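Local coordinates for NS3-like protein (Alongshan virus, PDB 6M40) that probably unwinds RNA as the helicase domain of a flavivirus-like NS3-type protein, using the energy of ATP hydrolysis, at residues A[123-127]-A[368-372]; A[126-131]-A[342-346]. All coordinates share one frame; numbering follows the deposited sequence.

Overall arrangement
Both contacts hold helix 123-136 of the first RecA-like domain, the one built on the six-stranded parallel sheet, against the helical part of the chain that follows the second RecA-like domain. Interaction 1 is buried and uses the first turn of the helix against the end of helix 362-371; rings, aliphatic groups and one glutamine amide do the touching, with no hydrogen bond between 123-127 and 368-372. Interaction 2 lies about 11 Å away, centre to centre, is partly buried, and brings the next turns to the irregular segment 342-346. Its chemistry is divided between an apolar leucine contact and a salt-bridge network. Lys126 and Val127 belong to both ranges, Val127 packing in the first and Lys126 carrying charge in the second.

Interaction 1: residues A[123-127]-A[368-372]; sequences AHTKV and WLTEQ
The imidazole of His124 leans over one face of the Trp368 indole, its NE2 standing 4.1 Å above the indole plane and displaced toward the rim, while Ala123 CB lies at the indole edge, near its plane, 4.3 Å from CH2. The imidazole and the six-membered ring are tilted by 34° with centroids 5.1 Å apart, an oblique pair. This is helix-helix packing between domains of an NS3-type superfamily 2 helicase: helix 123-136, which follows the DExH box of the first RecA-like domain, meets the end of helix 362-371 in the helical C-terminal domain. Trp368 reaches across because its CG is anti to the backbone N (chi1 -175°); Cys336, Leu377 and Ala380 from two neighbouring helices also touch its side chain. Leu369 runs past His124 in the opposite direction and sets CD2 3.6 Å from the imidazole CD2. Gln372, which leaves the helix with positive phi, and His124 extend toward each other from opposite directions, the amide almost perpendicular to the imidazole (89°) and NE2 of Gln372 3.9 Å from His124 CD2. One turn on, Val127, which also touches Leu97 of helix 93-102, crosses Leu369 at a slant, CG2 of the valine meeting CD1 of the leucine at 4.0 Å.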
loop_
_atom_site.group_PDB
_atom_site.type_symbol
_atom_site.label_atom_id
_atom_site.label_comp_id
_atom_site.label_asym_id
_atom_site.label_seq_id
_atom_site.Cartn_x
_atom_site.Cartn_y
_atom_site.Cartn_z
ATOM N N ALA A 123 3.043 6.108 -3.269
ATOM C CA ALA A 123 3.002 7.132 -4.303
ATOM C C ALA A 123 2.870 6.511 -5.681
ATOM O O ALA A 123 2.280 7.119 -6.575
ATOM C CB ALA A 123 4.244 8.013 -4.228
ATOM N N HIS A 124 3.387 5.299 -5.869
ATOM C CA HIS A 124 3.374 4.711 -7.202
ATOM C C HIS A 124 1.969 4.297 -7.600
ATOM O O HIS A 124 1.559 4.530 -8.740
ATOM C CB HIS A 124 4.367 3.559 -7.253
ATOM C CG HIS A 124 5.730 3.952 -6.779
ATOM N ND1 HIS A 124 6.003 4.201 -5.452
ATOM C CD2 HIS A 124 6.879 4.201 -7.450
ATOM C CE1 HIS A 124 7.269 4.554 -5.320
ATOM N NE2 HIS A 124 7.824 4.557 -6.518
ATOM N N THR A 125 1.208 3.709 -6.676
ATOM C CA THR A 125 -0.196 3.429 -6.961
ATOM C C THR A 125 -0.910 4.691 -7.430
ATOM O O THR A 125 -1.642 4.668 -8.422
ATOM C CB THR A 125 -0.880 2.846 -5.729
ATOM O OG1 THR A 125 -0.082 1.788 -5.184
ATOM C CG2 THR A 125 -2.245 2.306 -6.081
ATOM N N LYS A 126 -0.672 5.813 -6.746
ATOM C CA LYS A 126 -1.378 7.051 -7.052
ATOM C C LYS A 126 -1.108 7.503 -8.480
ATOM O O LYS A 126 -2.040 7.726 -9.256
ATOM C CB LYS A 126 -0.961 8.142 -6.075
ATOM C CG LYS A 126 -0.969 7.755 -4.606
ATOM C CD LYS A 126 -2.313 8.031 -3.961
ATOM C CE LYS A 126 -2.220 8.031 -2.451
ATOM N NZ LYS A 126 -3.429 8.662 -1.855
ATOM N N VAL A 127 0.165 7.667 -8.838
ATOM C CA VAL A 127 0.482 8.165 -10.170
ATOM C C VAL A 127 0.059 7.150 -11.219
ATOM O O VAL A 127 -0.393 7.515 -12.309
ATOM C CB VAL A 127 1.975 8.507 -10.272
ATOM C CG1 VAL A 127 2.396 9.393 -9.110
ATOM C CG2 VAL A 127 2.801 7.257 -10.286
ATOM N N TRP A 368 13.081 8.698 -11.437
ATOM C CA TRP A 368 12.705 8.117 -10.163
ATOM C C TRP A 368 11.779 6.926 -10.362
ATOM O O TRP A 368 11.972 5.859 -9.762
ATOM C CB TRP A 368 12.046 9.174 -9.292
ATOM C CG TRP A 368 11.711 8.763 -7.912
ATOM C CD1 TRP A 368 12.575 8.340 -6.955
ATOM C CD2 TRP A 368 10.415 8.791 -7.304
ATOM N NE1 TRP A 368 11.899 8.081 -5.790
ATOM C CE2 TRP A 368 10.569 8.344 -5.980
ATOM C CE3 TRP A 368 9.134 9.131 -7.755
ATOM C CZ2 TRP A 368 9.499 8.237 -5.099
ATOM C CZ3 TRP A 368 8.066 9.016 -6.875
ATOM C CH2 TRP A 368 8.259 8.577 -5.565
ATOM N N LEU A 369 10.754 7.102 -11.187
ATOM C CA LEU A 369 9.721 6.095 -11.346
ATOM C C LEU A 369 10.176 4.910 -12.180
ATOM O O LEU A 369 9.552 3.845 -12.093
ATOM C CB LEU A 369 8.485 6.749 -11.972
ATOM C CG LEU A 369 7.706 7.667 -11.023
ATOM C CD1 LEU A 369 6.460 8.168 -11.703
ATOM C CD2 LEU A 369 7.351 6.962 -9.727
ATOM N N THR A 370 11.261 5.054 -12.953
ATOM C CA THR A 370 11.671 4.024 -13.910
ATOM C C THR A 370 12.969 3.295 -13.573
ATOM O O THR A 370 13.062 2.097 -13.839
ATOM C CB THR A 370 11.785 4.621 -15.314
ATOM O OG1 THR A 370 12.423 5.898 -15.246
ATOM C CG2 THR A 370 10.413 4.788 -15.946
ATOM N N GLU A 371 13.981 3.959 -13.002
ATOM C CA GLU A 371 15.161 3.225 -12.517
ATOM C C GLU A 371 14.987 2.749 -11.084
ATOM O O GLU A 371 15.734 1.864 -10.653
ATOM C CB GLU A 371 16.410 4.101 -12.628
ATOM C CG GLU A 371 16.798 4.455 -14.054
ATOM C CD GLU A 371 17.044 3.227 -14.910
ATOM O OE1 GLU A 371 17.646 2.258 -14.403
ATOM O OE2 GLU A 371 16.638 3.232 -16.091
ATOM N N GLN A 372 14.077 3.369 -10.351
ATOM C CA GLN A 372 13.498 2.866 -9.110
ATOM C C GLN A 372 14.555 2.309 -8.157
ATOM O O GLN A 372 14.495 1.165 -7.705
ATOM C CB GLN A 372 12.405 1.826 -9.405
ATOM C CG GLN A 372 11.006 2.200 -8.860
ATOM C CD GLN A 372 9.863 1.369 -9.469
ATOM O OE1 GLN A 372 9.882 0.131 -9.441
ATOM N NE2 GLN A 372 8.852 2.057 -9.992
#

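Interaction 2: residues A[126-131]-A[342-346]; sequences KVLRAL and LPEEP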
loop_
_atom_site.group_PDB
_atom_site.type_symbol
_atom_site.label_atom_id
_atom_site.label_comp_id
_atom_site.label_asym_id
_atom_site.label_seq_id
_atom_site.Cartn_x
_atom_site.Cartn_y
_atom_site.Cartn_z
ATOM N N LYS A 126 -0.672 5.813 -6.746
ATOM C CA LYS A 126 -1.378 7.051 -7.052
ATOM C C LYS A 126 -1.108 7.503 -8.480
ATOM O O LYS A 126 -2.040 7.726 -9.256
ATOM C CB LYS A 126 -0.961 8.142 -6.075
ATOM C CG LYS A 126 -0.969 7.755 -4.606
ATOM C CD LYS A 126 -2.313 8.031 -3.961
ATOM C CE LYS A 126 -2.220 8.031 -2.451
ATOM N NZ LYS A 126 -3.429 8.662 -1.855
ATOM N N VAL A 127 0.165 7.667 -8.838
ATOM C CA VAL A 127 0.482 8.165 -10.170
ATOM C C VAL A 127 0.059 7.150 -11.219
ATOM O O VAL A 127 -0.393 7.515 -12.309
ATOM C CB VAL A 127 1.975 8.507 -10.272
ATOM C CG1 VAL A 127 2.396 9.393 -9.110
ATOM C CG2 VAL A 127 2.801 7.257 -10.286
ATOM N N LEU A 128 0.193 5.858 -10.912
ATOM C CA LEU A 128 -0.288 4.833 -11.831
ATOM C C LEU A 128 -1.780 5.004 -12.092
ATOM O O LEU A 128 -2.230 4.959 -13.242
ATOM C CB LEU A 128 0.010 3.446 -11.263
ATOM C CG LEU A 128 -0.332 2.268 -12.168
ATOM C CD1 LEU A 128 0.392 2.352 -13.511
ATOM C CD2 LEU A 128 0.031 0.984 -11.441
ATOM N N ARG A 129 -2.570 5.192 -11.023
ATOM C CA ARG A 129 -4.014 5.357 -11.192
ATOM C C ARG A 129 -4.324 6.507 -12.143
ATOM O O ARG A 129 -5.190 6.390 -13.016
ATOM C CB ARG A 129 -4.685 5.591 -9.832
ATOM C CG ARG A 129 -6.111 5.013 -9.725
ATOM C CD ARG A 129 -6.979 5.653 -8.623
ATOM N NE ARG A 129 -6.460 5.431 -7.276
ATOM C CZ ARG A 129 -6.046 6.395 -6.454
ATOM N NH1 ARG A 129 -6.104 7.668 -6.822
ATOM N NH2 ARG A 129 -5.579 6.082 -5.253
ATOM N N ALA A 130 -3.600 7.624 -11.996
ATOM C CA ALA A 130 -3.807 8.787 -12.854
ATOM C C ALA A 130 -3.441 8.501 -14.302
ATOM O O ALA A 130 -4.116 8.975 -15.223
ATOM C CB ALA A 130 -2.983 9.963 -12.332
ATOM N N LEU A 131 -2.356 7.758 -14.527
ATOM C CA LEU A 131 -1.911 7.495 -15.891
ATOM C C LEU A 131 -2.822 6.498 -16.590
ATOM O O LEU A 131 -3.103 6.642 -17.785
ATOM C CB LEU A 131 -0.464 6.999 -15.874
ATOM C CG LEU A 131 0.566 8.074 -15.513
ATOM C CD1 LEU A 131 1.915 7.469 -15.173
ATOM C CD2 LEU A 131 0.719 9.088 -16.652
ATOM N N LEU A 342 -1.013 16.114 -14.509
ATOM C CA LEU A 342 -2.156 15.261 -14.226
ATOM C C LEU A 342 -2.982 15.854 -13.092
ATOM O O LEU A 342 -2.489 16.684 -12.322
ATOM C CB LEU A 342 -1.696 13.848 -13.829
ATOM C CG LEU A 342 -0.979 13.009 -14.894
ATOM C CD1 LEU A 342 -0.532 11.649 -14.356
ATOM C CD2 LEU A 342 -1.897 12.832 -16.092
ATOM N N PRO A 343 -4.252 15.459 -12.963
ATOM C CA PRO A 343 -5.045 15.886 -11.801
ATOM C C PRO A 343 -4.414 15.440 -10.492
ATOM O O PRO A 343 -3.872 14.340 -10.383
ATOM C CB PRO A 343 -6.400 15.210 -12.025
ATOM C CG PRO A 343 -6.481 15.003 -13.498
ATOM C CD PRO A 343 -5.070 14.785 -13.985
ATOM N N GLU A 344 -4.519 16.295 -9.482
ATOM C CA GLU A 344 -3.843 16.093 -8.211
ATOM C C GLU A 344 -4.827 15.614 -7.144
ATOM O O GLU A 344 -6.034 15.483 -7.368
ATOM C CB GLU A 344 -3.126 17.384 -7.812
ATOM C CG GLU A 344 -2.038 17.749 -8.826
ATOM C CD GLU A 344 -1.431 19.124 -8.633
ATOM O OE1 GLU A 344 -1.590 19.727 -7.550
ATOM O OE2 GLU A 344 -0.786 19.607 -9.587
ATOM N N GLU A 345 -4.288 15.321 -5.974
ATOM C CA GLU A 345 -5.028 14.697 -4.900
ATOM C C GLU A 345 -5.295 15.690 -3.778
ATOM O O GLU A 345 -4.437 16.529 -3.478
ATOM C CB GLU A 345 -4.261 13.500 -4.318
ATOM C CG GLU A 345 -3.868 12.439 -5.325
ATOM C CD GLU A 345 -4.840 11.283 -5.356
ATOM O OE1 GLU A 345 -5.205 10.841 -6.463
ATOM O OE2 GLU A 345 -5.238 10.809 -4.273
ATOM N N PRO A 346 -6.454 15.605 -3.129
ATOM C CA PRO A 346 -6.692 16.413 -1.927
ATOM C C PRO A 346 -5.571 16.231 -0.912
ATOM O O PRO A 346 -5.188 15.108 -0.581
ATOM C CB PRO A 346 -8.032 15.877 -1.403
ATOM C CG PRO A 346 -8.717 15.313 -2.614
ATOM C CD PRO A 346 -7.620 14.772 -3.485
#
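Leu342 supplies the apolar half of this contact through a single methyl, CD1, which lies 3.6 Å from Ala130 CB and 3.7 Å from Leu131 CD2. The side chains of Leu131 and Leu342 cross at about a right angle, and the same methyl also lies near CG of Leu131. Leu342 CB is directed at the helix, and CG, anti to the carbonyl carbon (chi1 -65°), carries CD1 on to Ala130.

The ionic half belongs to Glu345, whose two carboxylate oxygens serve different bases. OE1 of Glu345 comes to the edge of the Arg129 guanidinium, in its plane, and takes a weak hydrogen bond from NH1 at 3.3 Å, bent to 134° at the hydrogen, as part of a salt bridge; the carboxylate itself is turned 41° from the guanidinium. OE2 of Glu345 faces Lys126 NZ at 3.7 Å, a long ion pair, and the stronger partner of that ammonium is Asp323. A bend at chi2 of Glu345 turns the carboxylate toward both bases. The three charged residues thus form one salt-bridge network, in which the two positive charges would be expected to favour the ionised carboxylate.

Arg129 NH2 also binds the carbonyl of Thr118, in the DETH Walker B motif at the end of strand 111-116. Beyond these pairs, Leu131 packs on Leu97 and Leu101 of helix 93-102, while Ala130 touches Leu337 of helix 328-339, which leads into the 342-346 loop before helix 349-357.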